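Local coordinates for protein ribose-phosphate pyrophosphokinase (Mycobacterium smegmatis, PDB 5MP7) that probably makes phosphoribosyl pyrophosphate by transferring the pyrophosphoryl group of ATP to the 1-hydroxyl of ribose 5-phosphate, with magnesium as cofactor, at residues M81-A84 and L85-S89; R181-V184 and A185-W188; A267-R270 and L271-G275; L285-E289 and D290-P294. One frame throughout, in Å; residues are numbered along the deposited sequence.

Contact 1 (M81-A84 and L85-S89); sequences MIDA and LKRGS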
loop_
_atom_site.group_PDB
_atom_site.type_symbol
_atom_site.label_atom_id
_atom_site.label_comp_id
_atom_site.label_asym_id
_atom_site.label_seq_id
_atom_site.Cartn_x
_atom_site.Cartn_y
_atom_site.Cartn_z
ATOM N N MET A 81 50.321 -18.225 -4.161
ATOM C CA MET A 81 51.636 -17.645 -3.926
ATOM C C MET A 81 52.677 -18.178 -4.888
ATOM O O MET A 81 53.543 -17.438 -5.348
ATOM C CB MET A 81 52.113 -17.921 -2.489
ATOM C CG MET A 81 51.476 -16.984 -1.484
ATOM S SD MET A 81 51.657 -17.417 0.268
ATOM C CE MET A 81 53.306 -16.855 0.568
ATOM N N ILE A 82 52.635 -19.467 -5.160
ATOM C CA ILE A 82 53.560 -20.058 -6.116
ATOM C C ILE A 82 53.339 -19.518 -7.553
ATOM O O ILE A 82 54.312 -19.232 -8.229
ATOM C CB ILE A 82 53.507 -21.598 -6.041
ATOM C CG1 ILE A 82 54.106 -22.051 -4.721
ATOM C CG2 ILE A 82 54.283 -22.245 -7.188
ATOM C CD1 ILE A 82 53.690 -23.420 -4.308
ATOM N N ASP A 83 52.077 -19.352 -7.978
ATOM C CA ASP A 83 51.726 -18.693 -9.255
ATOM C C ASP A 83 52.320 -17.303 -9.338
ATOM O O ASP A 83 52.848 -16.887 -10.370
ATOM C CB ASP A 83 50.176 -18.641 -9.437
ATOM C CG ASP A 83 49.673 -17.852 -10.774
ATOM O OD1 ASP A 83 49.736 -16.585 -10.847
ATOM O OD2 ASP A 83 49.151 -18.486 -11.738
ATOM N N ALA A 84 52.178 -16.547 -8.263
ATOM C CA ALA A 84 52.675 -15.190 -8.247
ATOM C C ALA A 84 54.196 -15.125 -8.356
ATOM O O ALA A 84 54.736 -14.262 -9.032
ATOM C CB ALA A 84 52.184 -14.473 -7.002
ATOM N N LEU A 85 54.891 -16.037 -7.694
ATOM C CA LEU A 85 56.341 -16.091 -7.799
ATOM C C LEU A 85 56.776 -16.541 -9.182
ATOM O O LEU A 85 57.776 -16.067 -9.710
ATOM C CB LEU A 85 56.929 -17.057 -6.778
ATOM C CG LEU A 85 56.831 -16.605 -5.329
ATOM C CD1 LEU A 85 57.047 -17.785 -4.395
ATOM C CD2 LEU A 85 57.827 -15.519 -4.994
ATOM N N LYS A 86 56.040 -17.464 -9.776
ATOM C CA LYS A 86 56.344 -17.860 -11.133
ATOM C C LYS A 86 56.199 -16.690 -12.129
ATOM O O LYS A 86 57.078 -16.497 -12.984
ATOM C CB LYS A 86 55.488 -19.026 -11.544
ATOM C CG LYS A 86 55.617 -19.387 -13.014
ATOM C CD LYS A 86 54.976 -20.740 -13.351
ATOM C CE LYS A 86 53.617 -20.645 -14.040
ATOM N NZ LYS A 86 52.420 -20.723 -13.144
ATOM N N ARG A 87 55.140 -15.900 -11.991
ATOM C CA ARG A 87 54.949 -14.714 -12.857
ATOM C C ARG A 87 55.798 -13.513 -12.483
ATOM O O ARG A 87 55.902 -12.582 -13.274
ATOM C CB ARG A 87 53.483 -14.306 -12.899
ATOM C CG ARG A 87 52.698 -15.419 -13.530
ATOM C CD ARG A 87 51.239 -15.137 -13.718
ATOM N NE ARG A 87 50.930 -15.663 -15.040
ATOM C CZ ARG A 87 50.409 -16.845 -15.320
ATOM N NH1 ARG A 87 50.017 -17.678 -14.361
ATOM N NH2 ARG A 87 50.227 -17.172 -16.603
ATOM N N GLY A 88 56.354 -13.515 -11.266
ATOM C CA GLY A 88 57.257 -12.495 -10.839
ATOM C C GLY A 88 58.706 -12.831 -11.070
ATOM O O GLY A 88 59.570 -12.178 -10.491
ATOM N N SER A 89 59.000 -13.866 -11.868
ATOM C CA SER A 89 60.386 -14.233 -12.253
ATOM C C SER A 89 61.269 -14.688 -11.128
ATOM O O SER A 89 62.452 -14.336 -11.106
ATOM C CB SER A 89 61.095 -13.094 -13.048
ATOM O OG SER A 89 60.379 -12.817 -14.244
#

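Contact 2 (R181-V184 and A185-W188); sequences RVRV and AEKW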
loop_
_atom_site.group_PDB
_atom_site.type_symbol
_atom_site.label_atom_id
_atom_site.label_comp_id
_atom_site.label_asym_id
_atom_site.label_seq_id
_atom_site.Cartn_x
_atom_site.Cartn_y
_atom_site.Cartn_z
ATOM N N ARG A 181 51.759 -49.508 10.270
ATOM C CA ARG A 181 52.840 -48.717 10.793
ATOM C C ARG A 181 53.967 -49.537 11.461
ATOM O O ARG A 181 54.916 -49.002 12.052
ATOM C CB ARG A 181 52.068 -47.834 11.747
ATOM C CG ARG A 181 52.750 -46.863 12.640
ATOM C CD ARG A 181 53.226 -45.594 11.959
ATOM N NE ARG A 181 54.173 -44.903 12.845
ATOM C CZ ARG A 181 55.002 -43.926 12.485
ATOM N NH1 ARG A 181 55.037 -43.439 11.246
ATOM N NH2 ARG A 181 55.794 -43.413 13.411
ATOM N N VAL A 182 53.930 -50.849 11.281
ATOM C CA VAL A 182 54.878 -51.744 11.975
ATOM C C VAL A 182 56.333 -51.500 11.540
ATOM O O VAL A 182 57.230 -51.551 12.365
ATOM C CB VAL A 182 54.477 -53.225 11.815
ATOM C CG1 VAL A 182 55.454 -54.153 12.516
ATOM C CG2 VAL A 182 53.091 -53.441 12.384
ATOM N N ARG A 183 56.549 -51.187 10.272
ATOM C CA ARG A 183 57.893 -50.962 9.776
ATOM C C ARG A 183 58.559 -49.757 10.428
ATOM O O ARG A 183 59.739 -49.794 10.750
ATOM C CB ARG A 183 57.892 -50.790 8.240
ATOM C CG ARG A 183 59.240 -50.414 7.601
ATOM C CD ARG A 183 60.331 -51.403 7.939
ATOM N NE ARG A 183 61.647 -50.794 7.777
ATOM C CZ ARG A 183 62.755 -51.128 8.465
ATOM N NH1 ARG A 183 62.762 -52.095 9.388
ATOM N NH2 ARG A 183 63.898 -50.484 8.216
ATOM N N VAL A 184 57.809 -48.671 10.592
ATOM C CA VAL A 184 58.367 -47.473 11.200
ATOM C C VAL A 184 58.642 -47.783 12.664
ATOM O O VAL A 184 59.673 -47.398 13.196
ATOM C CB VAL A 184 57.454 -46.226 11.046
ATOM C CG1 VAL A 184 58.078 -45.032 11.764
ATOM C CG2 VAL A 184 57.274 -45.887 9.563
ATOM N N ALA A 185 57.711 -48.476 13.298
ATOM C CA ALA A 185 57.875 -48.883 14.677
ATOM C C ALA A 185 59.124 -49.702 14.870
ATOM O O ALA A 185 59.814 -49.529 15.855
ATOM C CB ALA A 185 56.662 -49.665 15.148
ATOM N N GLU A 186 59.421 -50.565 13.898
ATOM C CA GLU A 186 60.658 -51.343 13.883
ATOM C C GLU A 186 61.886 -50.446 13.843
ATOM O O GLU A 186 62.855 -50.705 14.528
ATOM C CB GLU A 186 60.668 -52.307 12.688
ATOM C CG GLU A 186 61.649 -53.480 12.789
ATOM C CD GLU A 186 61.566 -54.425 11.581
ATOM O OE1 GLU A 186 61.355 -55.663 11.764
ATOM O OE2 GLU A 186 61.694 -53.918 10.424
ATOM N N LYS A 187 61.838 -49.385 13.048
ATOM C CA LYS A 187 62.932 -48.389 13.004
ATOM C C LYS A 187 63.158 -47.693 14.358
ATOM O O LYS A 187 64.281 -47.469 14.763
ATOM C CB LYS A 187 62.681 -47.317 11.925
ATOM C CG LYS A 187 62.754 -47.806 10.471
ATOM C CD LYS A 187 62.797 -46.658 9.442
ATOM C CE LYS A 187 64.128 -46.134 8.989
ATOM N NZ LYS A 187 65.252 -47.083 8.895
ATOM N N TRP A 188 62.082 -47.386 15.057
ATOM C CA TRP A 188 62.179 -46.754 16.359
ATOM C C TRP A 188 62.811 -47.687 17.372
ATOM O O TRP A 188 63.603 -47.267 18.198
ATOM C CB TRP A 188 60.789 -46.344 16.862
ATOM C CG TRP A 188 60.292 -45.101 16.266
ATOM C CD1 TRP A 188 60.289 -44.777 14.966
ATOM C CD2 TRP A 188 59.674 -44.033 16.952
ATOM N NE1 TRP A 188 59.713 -43.550 14.781
ATOM C CE2 TRP A 188 59.325 -43.073 16.001
ATOM C CE3 TRP A 188 59.395 -43.787 18.292
ATOM C CZ2 TRP A 188 58.709 -41.871 16.340
ATOM C CZ3 TRP A 188 58.802 -42.594 18.639
ATOM C CH2 TRP A 188 58.461 -41.649 17.666
#

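Contact 3 (A267-R270 and L271-G275); sequences APQR and LAECG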
loop_
_atom_site.group_PDB
_atom_site.type_symbol
_atom_site.label_atom_id
_atom_site.label_comp_id
_atom_site.label_asym_id
_atom_site.label_seq_id
_atom_site.Cartn_x
_atom_site.Cartn_y
_atom_site.Cartn_z
ATOM N N ALA A 267 39.816 -35.060 20.663
ATOM C CA ALA A 267 41.106 -35.710 20.867
ATOM C C ALA A 267 41.815 -35.200 22.106
ATOM O O ALA A 267 42.311 -35.987 22.858
ATOM C CB ALA A 267 42.008 -35.565 19.660
ATOM N N PRO A 268 41.840 -33.885 22.323
ATOM C CA PRO A 268 42.465 -33.393 23.560
ATOM C C PRO A 268 41.842 -33.956 24.838
ATOM O O PRO A 268 42.536 -34.416 25.716
ATOM C CB PRO A 268 42.256 -31.891 23.477
ATOM C CG PRO A 268 42.061 -31.631 22.022
ATOM C CD PRO A 268 41.303 -32.792 21.497
ATOM N N GLN A 269 40.530 -33.942 24.909
ATOM C CA GLN A 269 39.800 -34.525 26.019
ATOM C C GLN A 269 40.004 -36.060 26.123
ATOM O O GLN A 269 40.223 -36.605 27.204
ATOM C CB GLN A 269 38.345 -34.155 25.802
ATOM C CG GLN A 269 37.363 -35.072 26.521
ATOM C CD GLN A 269 36.856 -34.362 27.748
ATOM O OE1 GLN A 269 36.192 -33.312 27.628
ATOM N NE2 GLN A 269 37.208 -34.859 28.931
ATOM N N ARG A 270 39.925 -36.734 24.976
ATOM C CA ARG A 270 40.143 -38.181 24.839
ATOM C C ARG A 270 41.521 -38.619 25.323
ATOM O O ARG A 270 41.644 -39.565 26.128
ATOM C CB ARG A 270 39.941 -38.601 23.361
ATOM C CG ARG A 270 38.515 -39.104 23.107
ATOM C CD ARG A 270 38.525 -40.440 22.385
ATOM N NE ARG A 270 38.434 -40.253 20.965
ATOM C CZ ARG A 270 37.334 -40.247 20.214
ATOM N NH1 ARG A 270 36.115 -40.390 20.734
ATOM N NH2 ARG A 270 37.468 -40.056 18.906
ATOM N N LEU A 271 42.547 -37.896 24.894
ATOM C CA LEU A 271 43.912 -38.223 25.266
ATOM C C LEU A 271 44.294 -37.879 26.703
ATOM O O LEU A 271 45.019 -38.638 27.360
ATOM C CB LEU A 271 44.880 -37.555 24.334
ATOM C CG LEU A 271 44.748 -38.011 22.878
ATOM C CD1 LEU A 271 45.615 -37.119 22.005
ATOM C CD2 LEU A 271 45.166 -39.453 22.713
ATOM N N ALA A 272 43.781 -36.761 27.191
ATOM C CA ALA A 272 43.980 -36.366 28.591
ATOM C C ALA A 272 43.336 -37.351 29.594
ATOM O O ALA A 272 43.893 -37.580 30.653
ATOM C CB ALA A 272 43.441 -34.958 28.824
ATOM N N GLU A 273 42.191 -37.940 29.222
ATOM C CA GLU A 273 41.428 -38.875 30.055
ATOM C C GLU A 273 41.843 -40.316 29.884
ATOM O O GLU A 273 41.527 -41.150 30.728
ATOM C CB GLU A 273 39.946 -38.814 29.758
ATOM C CG GLU A 273 39.285 -37.558 30.314
ATOM C CD GLU A 273 37.839 -37.403 29.866
ATOM O OE1 GLU A 273 37.285 -38.316 29.212
ATOM O OE2 GLU A 273 37.262 -36.315 30.128
ATOM N N CYS A 274 42.550 -40.639 28.812
ATOM C CA CYS A 274 43.088 -41.989 28.680
ATOM C C CYS A 274 44.333 -42.072 29.598
ATOM O O CYS A 274 44.864 -41.075 30.100
ATOM C CB CYS A 274 43.420 -42.334 27.218
ATOM S SG CYS A 274 45.034 -41.750 26.622
ATOM N N GLY A 275 44.822 -43.263 29.824
ATOM C CA GLY A 275 45.869 -43.386 30.828
ATOM C C GLY A 275 47.238 -42.793 30.519
ATOM O O GLY A 275 48.123 -42.893 31.353
#

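Contact 4 (L285-E289 and D290-P294); sequences LPITE and DKRFP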
loop_
_atom_site.group_PDB
_atom_site.type_symbol
_atom_site.label_atom_id
_atom_site.label_comp_id
_atom_site.label_asym_id
_atom_site.label_seq_id
_atom_site.Cartn_x
_atom_site.Cartn_y
_atom_site.Cartn_z
ATOM N N LEU A 285 51.947 -28.649 12.646
ATOM C CA LEU A 285 50.669 -27.980 12.679
ATOM C C LEU A 285 50.621 -27.104 13.895
ATOM O O LEU A 285 51.319 -27.384 14.863
ATOM C CB LEU A 285 49.548 -29.005 12.798
ATOM C CG LEU A 285 49.438 -29.804 11.499
ATOM C CD1 LEU A 285 48.864 -31.174 11.719
ATOM C CD2 LEU A 285 48.593 -29.078 10.454
ATOM N N PRO A 286 49.821 -26.019 13.858
ATOM C CA PRO A 286 49.827 -25.110 15.008
ATOM C C PRO A 286 49.040 -25.762 16.141
ATOM O O PRO A 286 47.934 -26.223 15.928
ATOM C CB PRO A 286 49.115 -23.861 14.491
ATOM C CG PRO A 286 48.275 -24.351 13.393
ATOM C CD PRO A 286 48.928 -25.548 12.791
ATOM N N ILE A 287 49.627 -25.826 17.324
ATOM C CA ILE A 287 48.961 -26.419 18.458
ATOM C C ILE A 287 48.371 -25.275 19.269
ATOM O O ILE A 287 49.059 -24.711 20.111
ATOM C CB ILE A 287 49.942 -27.225 19.340
ATOM C CG1 ILE A 287 50.865 -28.135 18.494
ATOM C CG2 ILE A 287 49.150 -28.023 20.362
ATOM C CD1 ILE A 287 50.174 -29.267 17.753
ATOM N N THR A 288 47.108 -24.946 19.018
ATOM C CA THR A 288 46.458 -23.832 19.691
ATOM C C THR A 288 46.104 -24.210 21.115
ATOM O O THR A 288 46.189 -25.392 21.509
ATOM C CB THR A 288 45.162 -23.402 18.969
ATOM O OG1 THR A 288 44.201 -24.474 18.958
ATOM C CG2 THR A 288 45.464 -22.954 17.551
ATOM N N GLU A 289 45.646 -23.229 21.878
ATOM C CA GLU A 289 45.396 -23.426 23.306
ATOM C C GLU A 289 44.198 -24.346 23.600
ATOM O O GLU A 289 44.236 -25.098 24.567
ATOM C CB GLU A 289 45.357 -22.068 24.020
ATOM C CG GLU A 289 46.665 -21.299 23.694
ATOM C CD GLU A 289 47.989 -22.016 24.082
ATOM O OE1 GLU A 289 47.964 -23.090 24.722
ATOM O OE2 GLU A 289 49.089 -21.505 23.752
ATOM N N ASP A 290 43.222 -24.386 22.707
ATOM C CA ASP A 290 42.161 -25.390 22.791
ATOM C C ASP A 290 42.623 -26.856 22.652
ATOM O O ASP A 290 41.948 -27.764 23.120
ATOM C CB ASP A 290 41.075 -25.093 21.746
ATOM C CG ASP A 290 40.268 -23.842 22.085
ATOM O OD1 ASP A 290 40.380 -23.338 23.230
ATOM O OD2 ASP A 290 39.535 -23.355 21.198
ATOM N N LYS A 291 43.756 -27.085 21.994
ATOM C CA LYS A 291 44.257 -28.429 21.763
ATOM C C LYS A 291 45.237 -28.866 22.849
ATOM O O LYS A 291 45.606 -30.048 22.892
ATOM C CB LYS A 291 44.906 -28.537 20.352
ATOM C CG LYS A 291 44.018 -27.997 19.221
ATOM C CD LYS A 291 44.338 -28.575 17.838
ATOM C CE LYS A 291 43.661 -27.737 16.741
ATOM N NZ LYS A 291 42.942 -28.575 15.781
ATOM N N ARG A 292 45.650 -27.939 23.714
ATOM C CA ARG A 292 46.608 -28.247 24.773
ATOM C C ARG A 292 45.993 -28.955 25.989
ATOM O O ARG A 292 44.788 -28.863 26.258
ATOM C CB ARG A 292 47.358 -27.017 25.231
ATOM C CG ARG A 292 48.562 -26.786 24.365
ATOM C CD ARG A 292 49.319 -25.511 24.662
ATOM N NE ARG A 292 50.114 -25.114 23.502
ATOM C CZ ARG A 292 51.238 -25.700 23.093
ATOM N NH1 ARG A 292 51.779 -26.693 23.813
ATOM N NH2 ARG A 292 51.825 -25.249 21.973
ATOM N N PHE A 293 46.842 -29.755 26.635
ATOM C CA PHE A 293 46.510 -30.504 27.842
ATOM C C PHE A 293 47.805 -30.869 28.568
ATOM O O PHE A 293 48.899 -30.703 28.016
ATOM C CB PHE A 293 45.607 -31.732 27.566
ATOM C CG PHE A 293 46.163 -32.734 26.588
ATOM C CD1 PHE A 293 46.078 -32.501 25.222
ATOM C CD2 PHE A 293 46.703 -33.929 27.016
ATOM C CE1 PHE A 293 46.575 -33.412 24.300
ATOM C CE2 PHE A 293 47.176 -34.863 26.106
ATOM C CZ PHE A 293 47.114 -34.604 24.748
ATOM N N PRO A 294 47.696 -31.296 29.830
ATOM C CA PRO A 294 48.919 -31.353 30.647
ATOM C C PRO A 294 49.985 -32.378 30.201
ATOM O O PRO A 294 51.184 -32.083 30.259
ATOM C CB PRO A 294 48.370 -31.692 32.034
ATOM C CG PRO A 294 47.008 -31.076 32.033
ATOM C CD PRO A 294 46.486 -31.413 30.677
#

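Contact 1 (M81-A84 and L85-S89)
D83 and R87 face each other one turn apart at the C-terminal end of helix 71-87, the connecting helix of a beta-alpha-beta unit whose strands are 60-64 and 92-97. Their carboxylate and guanidinium form a salt bridge, OD2 of D83 lying 2.9 Å from NH1 of R87. The oxygen comes in at the edge of the guanidinium with the two planes 30° apart, but the N-H is poorly aimed, making the hydrogen bond within the pair a weak one. D83 reaches forward because its CG stands anti to the backbone N (chi1 176°), which carries the carboxylate along the aliphatic part of R87. The other carboxylate oxygen, OD1, accepts the backbone N-H of I115 from a neighbouring subunit, so the acid is held at both oxygens and belongs to the subunit interface. K86 lies near the same acid without bridging it; its NZ is bonded to the carbonyl of A127.

Backbone groups are satisfied in the helical i to i+4 pattern. The N-H of L85 goes to M81 O, that of K86 to I82 O at 2.9 Å, and that of R87 to D83 O at 3.0 Å. The last link is weak as the chain leaves helical geometry at G88, whose N reaches A84 O at 2.9 Å with an N-H···O angle of only 129°.

Contact 2 (R181-V184 and A185-W188)
R183 and E186 make the charged contact on the first turn of helix 182-191. NH1 of R183 and OE2 of E186 form a salt bridge modelled at 2.4 Å, a very short separation whose exact value deserves caution. The carboxylate meets the edge of the guanidinium, yet its own plane is turned 73° from it. R183 bends at chi2 (56°), which swings the group forward along the helix, toward E186 and K187. One face of the same guanidinium is covered by CG of K187, 3.7 Å from NH2 of R183, and the lysine chain then bends so that its NZ is also 3.7 Å from that NH2, two like charges close together on the exposed side.

The apolar contact is between V184 and W188, which run side by side in the same direction. CG1 of V184 lies 3.9 Å from CD1 of the indole and also sits over one face of the R181 guanidinium, toward its rim. That guanidinium and the indole are steeply inclined, 72° apart.

Backbone bonds complete the turn. R181, at the N-cap position, gives its carbonyl to the N-H of A185 at 3.1 Å, a nearly straight bond, while V182, R183 and V184 serve E186, K187 and W188 through somewhat more bent bonds.

The helix connects strands 172-176 and 197-202 in a beta-alpha-beta unit. A185 packs on V174 and L197, W188 lies against L159 and T160 of helix 156-167, and R181, bonded to T229 OG1, reaches D230 of strand 225-230, predicted to bind ribose 5-phosphate.

Contact 3 (A267-R270 and L271-G275)
Q269 and E273 stand one turn apart on the exposed side of helix 267-273, a short two-turn helix between the parallel strands 253-258 and 278-282. Both chains rise from the helix surface and lean together, crossing at an oblique angle, with the amide and carboxylate planes 61° apart. Q269 starts with CG anti to the backbone N (chi1 158°) and then bends at chi2, which tips its amide toward the acid, whereas E273 is extended beyond CG. Their ends are modelled too close together, so the exact placement of the amide nitrogen and the carboxylate is doubtful, and a definite bond cannot be drawn from it. Lower down the contact is sounder: CG of E273 lies 3.4 Å from the carbonyl oxygen of Q269.

L271 is turned to the buried side. Its CG lies 3.2 Å from A267 O, the same carbonyl that accepts the L271 N-H at 2.8 Å in a well-aligned bond, and its side chain packs on L263 and F293. A272 also meets F293, and its CB sits 3.3 Å from P268 O. R270 leads away from the second half of the helix, bent at chi2 and chi3, and its NH2 makes a weak hydrogen bond to the carbonyl of T235, within the D234-T238 segment predicted to bind ribose 5-phosphate.

The helix closes where C274 leaves helical geometry: its N-H still reaches R270 O at 3.0 Å, a weak bond at 131°, while its CB comes within 3.5 Å of that same oxygen.

Contact 4 (L285-E289 and D290-P294)
R292 folds back over I287 and E289. CB lies 3.7 Å from E289 O, the carbonyl that also takes the R292 N-H at 3.3 Å. CG passes 4.0 Å from T288 O. The chain is extended from CG to NE (chi2 175°), running alongside E289 in the same direction, and CD is modelled too near the E289 carboxylate to be trusted in detail. NE forms a salt bridge with OE1 of E289 at 3.2 Å, although this oxygen's position is less certain for the same reason. Carboxylate and guanidinium are 36° apart, the oxygen coming at the guanidinium edge.

The backbone here makes two overlapping beta turns, T288-K291 and E289-R292, in the loop between strands 278-282 and 296-299 of the mixed sheet. The T288 carbonyl accepts the K291 N-H at 3.0 Å, and both this donor and that of R292 stand above the carbonyl planes they address.

Farther out, CG2 of I287 lies over the centre of one face of the R292 guanidinium, 4.1 Å from CZ. NH2 lies 3.8 Å from CB of I287. The isoleucine itself packs on L296 and V298 of strand 296-299. On another flank CG of K291 touches OG1 of T288, and the lysine goes on to give its NZ to the V262 carbonyl.

From the N terminus, contact 1 comes first, at the end of helix 71-87 in the N-terminal domain, where the chain turns toward strand 92-97. Contact 2 opens helix 182-191 after strand 172-176, its centre about 40 Å from that of contact 1 and across the middle of the chain. Contact 3 spans the whole of helix 267-273 and its C-terminal exit before strand 278-282, and contact 4 shapes the loop from that strand to 296-299. Each is a local turn, and they follow in series without nesting or crossing. Contacts 3 and 4 alone touch: helix and loop pack together, with P268 against the backbone of D290 and K291.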